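Long-range contacts in phosphoethanolamine N-methyltransferase 1 (Haemonchus contortus, PDB 4KRG), which probably methylates phosphoethanolamine with S-adenosylmethionine as methyl donor, an early step of nematode phosphocholine biosynthesis: residues N313-C323 / K341-F352; E399-S409 / C457-L466. All blocks are in the same frame, centred on the assembly; numbering follows the deposited sequence.

Contact 1 of 2, residues N313-C323 / K341-F352. With BOG (octyl beta-D-glucopyranoside), chain F; BOG (octyl beta-D-glucopyranoside), chain E.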
# COMPACT_ATOMS: atom_id res chain seq x y z
N ASN A 313 16.02 10.93 1.69
CA ASN A 313 15.06 12.01 1.86
C ASN A 313 14.45 12.34 0.50
O ASN A 313 14.90 13.26 -0.19
CB ASN A 313 15.75 13.24 2.46
CG ASN A 313 14.78 14.31 2.87
OD1 ASN A 313 13.61 14.30 2.48
ND2 ASN A 313 15.26 15.26 3.68
N SER A 314 13.43 11.58 0.13
CA SER A 314 12.84 11.67 -1.19
C SER A 314 12.18 13.02 -1.44
O SER A 314 12.11 13.49 -2.58
CB SER A 314 11.85 10.52 -1.41
OG SER A 314 12.54 9.29 -1.55
N HIS A 315 11.69 13.65 -0.38
CA HIS A 315 11.12 14.98 -0.53
C HIS A 315 12.19 16.00 -0.88
O HIS A 315 11.99 16.83 -1.76
CB HIS A 315 10.32 15.38 0.71
CG HIS A 315 8.93 14.84 0.71
ND1 HIS A 315 8.60 13.63 1.28
CD2 HIS A 315 7.79 15.33 0.17
CE1 HIS A 315 7.31 13.41 1.11
NE2 HIS A 315 6.79 14.42 0.44
N LEU A 316 13.34 15.91 -0.23
CA LEU A 316 14.45 16.80 -0.55
C LEU A 316 14.98 16.51 -1.95
O LEU A 316 15.36 17.42 -2.68
CB LEU A 316 15.56 16.67 0.49
CG LEU A 316 16.76 17.57 0.25
CD1 LEU A 316 16.35 19.03 0.38
CD2 LEU A 316 17.87 17.23 1.21
N LEU A 317 15.00 15.23 -2.32
CA LEU A 317 15.41 14.84 -3.65
C LEU A 317 14.54 15.53 -4.69
O LEU A 317 15.04 16.25 -5.54
CB LEU A 317 15.33 13.33 -3.81
CG LEU A 317 16.00 12.77 -5.06
CD1 LEU A 317 17.47 13.08 -5.03
CD2 LEU A 317 15.78 11.27 -5.15
N ALA A 318 13.23 15.34 -4.59
CA ALA A 318 12.29 15.96 -5.51
C ALA A 318 12.40 17.49 -5.52
O ALA A 318 12.26 18.12 -6.57
CB ALA A 318 10.88 15.55 -5.18
N GLU A 319 12.64 18.08 -4.36
CA GLU A 319 12.74 19.54 -4.28
C GLU A 319 13.98 20.06 -4.97
O GLU A 319 13.90 20.95 -5.82
CB GLU A 319 12.73 20.01 -2.82
CG GLU A 319 12.89 21.53 -2.72
CD GLU A 319 13.06 22.03 -1.31
OE1 GLU A 319 13.52 21.24 -0.45
OE2 GLU A 319 12.74 23.21 -1.06
N LYS A 320 15.13 19.51 -4.61
CA LYS A 320 16.41 20.01 -5.09
C LYS A 320 16.67 19.72 -6.56
O LYS A 320 17.35 20.49 -7.23
CB LYS A 320 17.55 19.48 -4.23
CG LYS A 320 17.62 20.07 -2.84
CD LYS A 320 17.92 21.57 -2.88
CE LYS A 320 18.05 22.13 -1.48
NZ LYS A 320 18.00 23.62 -1.48
N PHE A 321 16.14 18.62 -7.07
CA PHE A 321 16.41 18.27 -8.46
C PHE A 321 15.19 18.39 -9.38
O PHE A 321 15.26 18.01 -10.55
CB PHE A 321 17.06 16.89 -8.56
CG PHE A 321 18.40 16.82 -7.89
CD1 PHE A 321 19.51 17.43 -8.47
CD2 PHE A 321 18.56 16.18 -6.67
CE1 PHE A 321 20.75 17.38 -7.85
CE2 PHE A 321 19.79 16.13 -6.05
CZ PHE A 321 20.89 16.73 -6.64
N THR A 322 14.12 18.96 -8.85
CA THR A 322 12.87 19.16 -9.59
C THR A 322 12.48 17.90 -10.32
O THR A 322 12.23 17.93 -11.53
CB THR A 322 12.98 20.30 -10.61
OG1 THR A 322 13.93 19.94 -11.63
CG2 THR A 322 13.43 21.57 -9.93
N CYS A 323 12.45 16.79 -9.59
CA CYS A 323 12.19 15.49 -10.19
C CYS A 323 11.04 14.80 -9.46
O CYS A 323 10.68 15.19 -8.36
CB CYS A 323 13.44 14.61 -10.11
SG CYS A 323 13.90 14.10 -8.43
N LYS A 341 4.25 11.72 6.30
CA LYS A 341 5.06 12.82 5.78
C LYS A 341 4.51 13.33 4.44
O LYS A 341 4.38 14.54 4.24
CB LYS A 341 6.52 12.41 5.64
CG LYS A 341 7.40 13.56 5.17
CD LYS A 341 8.86 13.19 4.97
CE LYS A 341 9.61 14.43 4.48
NZ LYS A 341 11.10 14.27 4.34
N ALA A 342 4.16 12.41 3.54
CA ALA A 342 3.67 12.79 2.22
C ALA A 342 2.42 13.66 2.29
O ALA A 342 2.29 14.62 1.54
CB ALA A 342 3.42 11.54 1.35
N ASN A 343 1.51 13.34 3.20
CA ASN A 343 0.28 14.11 3.34
C ASN A 343 0.51 15.50 3.89
O ASN A 343 -0.21 16.44 3.56
CB ASN A 343 -0.73 13.37 4.21
CG ASN A 343 -1.76 12.64 3.40
OD1 ASN A 343 -1.48 12.17 2.30
ND2 ASN A 343 -2.97 12.56 3.92
N ASN A 344 1.50 15.64 4.76
CA ASN A 344 1.80 16.94 5.33
C ASN A 344 2.57 17.83 4.36
O ASN A 344 2.32 19.02 4.29
CB ASN A 344 2.51 16.79 6.67
CG ASN A 344 1.58 16.24 7.75
OD1 ASN A 344 0.40 16.60 7.83
ND2 ASN A 344 2.11 15.34 8.58
N GLN A 345 3.48 17.24 3.58
CA GLN A 345 4.25 18.02 2.62
C GLN A 345 3.43 18.43 1.40
O GLN A 345 3.57 19.54 0.90
CB GLN A 345 5.51 17.27 2.20
CG GLN A 345 6.41 16.90 3.37
CD GLN A 345 6.94 18.11 4.11
OE1 GLN A 345 7.29 19.12 3.51
NE2 GLN A 345 7.00 18.02 5.44
N LYS A 346 2.58 17.53 0.92
CA LYS A 346 1.77 17.79 -0.26
C LYS A 346 2.60 18.19 -1.48
O LYS A 346 2.31 19.19 -2.13
CB LYS A 346 0.70 18.84 0.04
CG LYS A 346 -0.19 18.46 1.20
CD LYS A 346 -1.42 19.34 1.31
CE LYS A 346 -2.24 18.97 2.55
NZ LYS A 346 -1.43 19.08 3.80
N ASP A 347 3.66 17.42 -1.75
CA ASP A 347 4.41 17.51 -3.00
C ASP A 347 4.02 16.28 -3.82
O ASP A 347 4.47 15.17 -3.54
CB ASP A 347 5.91 17.50 -2.73
CG ASP A 347 6.73 17.73 -4.00
OD1 ASP A 347 6.21 17.48 -5.10
OD2 ASP A 347 7.90 18.16 -3.89
N GLN A 348 3.21 16.51 -4.85
CA GLN A 348 2.62 15.42 -5.63
C GLN A 348 3.66 14.64 -6.43
O GLN A 348 3.38 13.55 -6.94
CB GLN A 348 1.51 15.95 -6.54
CG GLN A 348 2.00 16.89 -7.64
CD GLN A 348 2.45 16.16 -8.89
OE1 GLN A 348 1.90 15.12 -9.26
NE2 GLN A 348 3.47 16.70 -9.56
N ARG A 349 4.86 15.19 -6.54
CA ARG A 349 5.93 14.53 -7.27
C ARG A 349 6.49 13.33 -6.52
O ARG A 349 7.18 12.50 -7.11
CB ARG A 349 7.05 15.52 -7.57
CG ARG A 349 6.63 16.72 -8.41
CD ARG A 349 7.76 17.71 -8.50
NE ARG A 349 8.09 18.23 -7.17
CZ ARG A 349 9.02 19.15 -6.93
NH1 ARG A 349 9.74 19.67 -7.92
NH2 ARG A 349 9.23 19.54 -5.68
N VAL A 350 6.21 13.25 -5.22
CA VAL A 350 6.78 12.21 -4.37
C VAL A 350 5.75 11.13 -4.07
O VAL A 350 4.65 11.44 -3.61
CB VAL A 350 7.32 12.78 -3.04
CG1 VAL A 350 7.88 11.66 -2.17
CG2 VAL A 350 8.40 13.80 -3.30
N ARG A 351 6.10 9.88 -4.35
CA ARG A 351 5.19 8.75 -4.15
C ARG A 351 5.91 7.63 -3.41
O ARG A 351 7.12 7.48 -3.54
CB ARG A 351 4.67 8.23 -5.49
CG ARG A 351 4.15 9.29 -6.44
CD ARG A 351 2.83 9.86 -5.99
NE ARG A 351 2.44 11.02 -6.78
CZ ARG A 351 1.68 10.97 -7.87
NH1 ARG A 351 1.21 9.81 -8.31
NH2 ARG A 351 1.38 12.09 -8.52
N PHE A 352 5.17 6.86 -2.63
CA PHE A 352 5.73 5.72 -1.92
C PHE A 352 4.91 4.48 -2.22
O PHE A 352 3.73 4.58 -2.54
CB PHE A 352 5.73 5.95 -0.40
CG PHE A 352 6.56 7.11 0.04
CD1 PHE A 352 7.87 6.93 0.44
CD2 PHE A 352 6.02 8.40 0.04
CE1 PHE A 352 8.65 8.03 0.83
CE2 PHE A 352 6.79 9.49 0.42
CZ PHE A 352 8.11 9.30 0.82
C1 BOG F . 20.91 21.09 -6.40
O1 BOG F . 21.31 21.12 -5.07
C2 BOG F . 20.20 22.39 -6.74
O2 BOG F . 18.99 22.45 -5.99
C3 BOG F . 19.89 22.50 -8.20
O3 BOG F . 19.34 23.83 -8.45
C4 BOG F . 21.09 22.28 -9.05
O4 BOG F . 20.71 22.23 -10.44
C5 BOG F . 21.80 20.98 -8.71
O5 BOG F . 22.10 20.87 -7.27
C6 BOG F . 23.06 20.93 -9.47
O6 BOG F . 23.05 19.78 -10.27
C1' BOG F . 21.09 19.89 -4.38
C2' BOG F . 21.37 20.05 -2.86
C3' BOG F . 21.41 18.71 -2.14
C4' BOG F . 20.37 17.79 -2.34
C5' BOG F . 20.63 16.25 -2.29
C6' BOG F . 19.61 15.52 -1.39
C7' BOG F . 19.77 13.98 -1.41
C8' BOG F . 18.48 13.28 -1.14
C1 BOG E . 8.72 6.30 -16.61
O1 BOG E . 7.82 5.82 -15.69
C2 BOG E . 8.29 5.97 -18.03
O2 BOG E . 8.30 4.56 -18.18
C3 BOG E . 9.22 6.59 -19.01
O3 BOG E . 8.75 6.31 -20.36
C4 BOG E . 9.34 8.06 -18.81
O4 BOG E . 10.30 8.63 -19.72
C5 BOG E . 9.77 8.37 -17.38
O5 BOG E . 8.84 7.77 -16.42
C6 BOG E . 9.80 9.82 -17.14
O6 BOG E . 10.98 10.11 -16.47
C1' BOG E . 8.43 5.42 -14.46
C2' BOG E . 7.32 4.86 -13.54
C3' BOG E . 6.20 5.86 -13.32
C4' BOG E . 5.93 6.34 -12.04
C5' BOG E . 5.39 7.79 -11.88
C6' BOG E . 4.97 8.14 -10.44
C7' BOG E . 6.10 8.78 -9.61
C8' BOG E . 5.84 10.23 -9.35
O HOH W 1 9.24 17.70 -1.66
O HOH W 2 10.82 12.44 2.28
O HOH W 3 4.32 14.58 -0.51
O HOH W 4 11.52 21.96 -6.94
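Lys341 runs antiparallel alongside the His315 side chain, its CE 3.4 Å from His315 ND1, where helix 314-321 packs on the end of helix 332-345, the turn after it and the start of strand 350-354. With CG anti to the backbone N (chi1 -177°) and the chain straight beyond it, NZ reaches Asn313 OD1 in a weak hydrogen bond of 3.1 Å. That oxygen also N-caps helix 314-321 by accepting from Leu316 N, while Asn313 ND2 is bonded to Asp280. Ala342 meets the edge of the His315 ring with CA. Gln345 lays CG over one face in a CH-pi contact, 4.0 Å from the ring centroid. Asp347 forms an Asx turn, OD1 taking both the backbone N and NE of Arg349, while OD2 completes the salt bridge with Arg349 NH2 at 2.6 Å. This side-on grip holds the guanidinium against the C-terminal part of helix 314-321, where Ala318 O lies over its face, 3.3 Å from NH1 but badly angled for a hydrogen bond. Val350 divides its methyls: CG1 takes the other face of His315, and CG2 packs on Ala318 CB at 3.6 Å. Phe352 presents its ring edge to His315 CE1.

Two waters lie in the imidazole plane, one bonded to ND1 and Lys341 NZ, the other to NE2, Ala342 O and Asp347 N. Both ring nitrogens are thus satisfied between Gln345 CG and Val350 CG1.

Contact 2 of 2, residues E399-S409 / C457-L466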
# COMPACT_ATOMS: atom_id res chain seq x y z
N GLU A 399 21.64 3.29 -19.61
CA GLU A 399 22.63 4.19 -19.01
C GLU A 399 22.14 4.95 -17.79
O GLU A 399 22.75 5.94 -17.40
CB GLU A 399 23.18 5.18 -20.04
CG GLU A 399 23.64 4.54 -21.35
CD GLU A 399 24.43 5.50 -22.22
OE1 GLU A 399 23.84 6.50 -22.69
OE2 GLU A 399 25.63 5.27 -22.42
N ALA A 400 21.05 4.50 -17.18
CA ALA A 400 20.58 5.10 -15.94
C ALA A 400 21.72 5.05 -14.93
O ALA A 400 22.44 4.06 -14.86
CB ALA A 400 19.38 4.35 -15.42
N LYS A 401 21.88 6.13 -14.16
CA LYS A 401 22.94 6.19 -13.15
C LYS A 401 22.37 5.80 -11.80
O LYS A 401 21.20 6.03 -11.52
CB LYS A 401 23.53 7.59 -13.08
CG LYS A 401 24.20 8.05 -14.36
CD LYS A 401 24.66 9.50 -14.25
CE LYS A 401 25.00 10.06 -15.61
NZ LYS A 401 25.95 9.17 -16.32
N VAL A 402 23.21 5.20 -10.96
CA VAL A 402 22.78 4.81 -9.63
C VAL A 402 23.73 5.39 -8.59
O VAL A 402 24.88 5.69 -8.89
CB VAL A 402 22.69 3.28 -9.47
CG1 VAL A 402 21.87 2.66 -10.59
CG2 VAL A 402 24.09 2.67 -9.46
N VAL A 403 23.21 5.57 -7.38
CA VAL A 403 24.01 6.01 -6.24
C VAL A 403 23.58 5.16 -5.05
O VAL A 403 22.40 5.12 -4.70
CB VAL A 403 23.80 7.51 -5.92
CG1 VAL A 403 24.64 7.94 -4.73
CG2 VAL A 403 24.14 8.37 -7.12
N LEU A 404 24.53 4.46 -4.45
CA LEU A 404 24.22 3.58 -3.33
C LEU A 404 24.97 4.02 -2.08
O LEU A 404 26.16 4.29 -2.14
CB LEU A 404 24.61 2.14 -3.65
CG LEU A 404 24.13 1.60 -4.99
CD1 LEU A 404 24.69 0.21 -5.23
CD2 LEU A 404 22.61 1.58 -5.04
N LEU A 405 24.27 4.09 -0.95
CA LEU A 405 24.92 4.24 0.35
C LEU A 405 24.83 2.89 1.03
O LEU A 405 23.74 2.32 1.14
CB LEU A 405 24.25 5.33 1.19
CG LEU A 405 24.84 5.63 2.58
CD1 LEU A 405 26.31 6.03 2.49
CD2 LEU A 405 24.04 6.72 3.26
N GLU A 406 25.96 2.35 1.45
CA GLU A 406 25.99 0.99 1.95
C GLU A 406 26.65 0.85 3.32
O GLU A 406 27.78 1.29 3.49
CB GLU A 406 26.71 0.08 0.96
CG GLU A 406 25.97 -0.15 -0.33
CD GLU A 406 24.69 -0.92 -0.12
OE1 GLU A 406 24.61 -1.74 0.83
OE2 GLU A 406 23.75 -0.71 -0.92
N PRO A 407 25.95 0.23 4.28
CA PRO A 407 26.59 -0.12 5.55
C PRO A 407 27.49 -1.35 5.38
O PRO A 407 27.09 -2.35 4.77
CB PRO A 407 25.41 -0.45 6.46
CG PRO A 407 24.35 -0.93 5.53
CD PRO A 407 24.52 -0.13 4.27
N VAL A 408 28.72 -1.27 5.87
CA VAL A 408 29.65 -2.39 5.80
C VAL A 408 30.39 -2.51 7.12
O VAL A 408 30.32 -1.63 7.97
CB VAL A 408 30.68 -2.21 4.67
CG1 VAL A 408 30.00 -2.05 3.33
CG2 VAL A 408 31.60 -1.03 4.96
N SER A 409 31.09 -3.63 7.29
CA SER A 409 32.02 -3.78 8.40
C SER A 409 33.42 -3.52 7.85
O SER A 409 33.84 -2.38 7.73
CB SER A 409 31.92 -5.18 9.01
OG SER A 409 30.69 -5.35 9.68
N CYS A 457 27.77 1.42 11.99
CA CYS A 457 28.40 0.74 10.87
C CYS A 457 29.34 1.66 10.12
O CYS A 457 29.29 2.88 10.28
CB CYS A 457 27.33 0.24 9.90
SG CYS A 457 26.39 -1.12 10.54
N ASN A 458 30.21 1.07 9.30
CA ASN A 458 30.98 1.84 8.33
C ASN A 458 30.13 2.06 7.08
O ASN A 458 29.14 1.36 6.89
CB ASN A 458 32.28 1.11 7.99
CG ASN A 458 33.14 0.90 9.21
OD1 ASN A 458 33.27 1.79 10.04
ND2 ASN A 458 33.71 -0.29 9.33
N TYR A 459 30.49 3.04 6.25
CA TYR A 459 29.68 3.36 5.08
C TYR A 459 30.47 3.61 3.81
O TYR A 459 31.48 4.30 3.82
CB TYR A 459 28.76 4.55 5.36
CG TYR A 459 27.61 4.21 6.26
CD1 TYR A 459 26.46 3.61 5.76
CD2 TYR A 459 27.68 4.46 7.63
CE1 TYR A 459 25.41 3.27 6.59
CE2 TYR A 459 26.63 4.14 8.47
CZ TYR A 459 25.50 3.54 7.95
OH TYR A 459 24.46 3.21 8.77
N LEU A 460 29.98 3.03 2.72
CA LEU A 460 30.52 3.28 1.40
C LEU A 460 29.49 4.03 0.58
O LEU A 460 28.29 3.74 0.65
CB LEU A 460 30.86 1.96 0.69
CG LEU A 460 31.87 1.03 1.36
CD1 LEU A 460 32.00 -0.26 0.56
CD2 LEU A 460 33.22 1.71 1.50
N LEU A 461 29.95 4.99 -0.20
CA LEU A 461 29.09 5.70 -1.13
C LEU A 461 29.54 5.27 -2.51
O LEU A 461 30.69 5.45 -2.88
CB LEU A 461 29.25 7.21 -0.96
CG LEU A 461 28.32 8.12 -1.76
CD1 LEU A 461 26.87 7.84 -1.42
CD2 LEU A 461 28.66 9.57 -1.46
N ILE A 462 28.62 4.68 -3.26
CA ILE A 462 28.95 4.10 -4.56
C ILE A 462 28.13 4.74 -5.69
O ILE A 462 26.94 4.98 -5.53
CB ILE A 462 28.73 2.57 -4.54
CG1 ILE A 462 29.49 1.96 -3.36
CG2 ILE A 462 29.17 1.95 -5.86
CD1 ILE A 462 29.02 0.59 -2.96
N LYS A 463 28.80 5.03 -6.80
CA LYS A 463 28.14 5.53 -8.00
C LYS A 463 28.50 4.61 -9.16
O LYS A 463 29.65 4.18 -9.27
CB LYS A 463 28.59 6.96 -8.31
CG LYS A 463 28.27 7.98 -7.23
CD LYS A 463 29.00 9.30 -7.45
CE LYS A 463 28.72 9.88 -8.83
NZ LYS A 463 27.27 10.12 -9.08
N ALA A 464 27.52 4.30 -10.00
CA ALA A 464 27.75 3.51 -11.20
C ALA A 464 26.63 3.73 -12.20
O ALA A 464 25.78 4.60 -12.01
CB ALA A 464 27.88 2.02 -10.86
N SER A 465 26.64 2.96 -13.28
CA SER A 465 25.54 3.01 -14.23
C SER A 465 25.39 1.65 -14.85
O SER A 465 26.21 0.76 -14.62
CB SER A 465 25.80 4.06 -15.31
OG SER A 465 26.84 3.65 -16.18
N LEU A 466 24.34 1.48 -15.65
CA LEU A 466 24.09 0.21 -16.32
C LEU A 466 24.47 0.30 -17.80
O LEU A 466 24.75 -0.70 -18.45
CB LEU A 466 22.62 -0.17 -16.18
CG LEU A 466 22.19 -0.49 -14.74
CD1 LEU A 466 20.69 -0.41 -14.61
CD2 LEU A 466 22.69 -1.87 -14.35
OXT LEU A 466 24.51 1.39 -18.37
O HOH W 5 22.20 0.81 -20.36
O HOH W 6 26.10 7.46 -10.61
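An antiparallel pair within a Rossmann-like methyltransferase sheet is formed by strand 400-408 and the C-terminal strand 458-465. Backbone bonds run in register from Val408 and Asn458 to Val402 and Ala464, and beyond the last pair Leu466 N reaches Ala400 O at 3.3 Å. The tightest exchange is at the centre, where Leu404 and Ile462 each donate N to the other's O at 2.7 Å.

At the far end Asn458 adds a side-chain bond: its ND2 donates to Ser409 O at 2.6 Å, with the acceptor in the amide plane, tying down the chain as it leaves the strand. On the same face the Val408 and Leu460 side chains lie roughly perpendicular, Val408 CG1 lying 3.9 Å from Leu460 CD1. Farther along this face, Glu406 turns its carboxylate away from the partner strand to the backbone N atoms of Leu381 and Ala382, while Leu404, Ile462 and Ala464 are covered by Met420 of helix 413-422.

The opposite face carries Tyr459, whose CE1 rests 3.7 Å from Pro407 CB; Trp278 meets this ring edge-to-face and Ser455 binds its hydroxyl. Leu405 sets CG anti to the backbone N (chi1 -179°), which swings CD1 toward Tyr459 CB, 4.1 Å away. Next come Val403 CG1 and Leu461 CD1, 4.0 Å apart, and then Lys463, lying alongside Val403 with NZ bonded to Ala286 O.

Strand 458-465 also pairs antiparallel with strand 428-432, so it is inserted between two strands that run the other way, the reversed seventh strand characteristic of the class I, Rossmann-like methyltransferase fold.

Following the chain from the N terminus, contact 1 closes first: 17 residues, mostly strand 324-329 and the start of helix 332-345, separate its segments. Contact 2 begins only after it has closed and spans a longer loop of 47 residues that contains helices 413-422 and 434-448 and strand 428-432. The two are therefore in series, neither nested nor crossed, with centres 22 Å apart and nearest atoms about 8 Å apart. Strand order 350-354, 324-329, 297-302, 372-378, 400-408, 458-465, 428-432 joins them: contact 1 packs a helix against this Rossmann-like sheet near strand 350-354, and contact 2 inserts the C-terminal strand between 400-408 and 428-432.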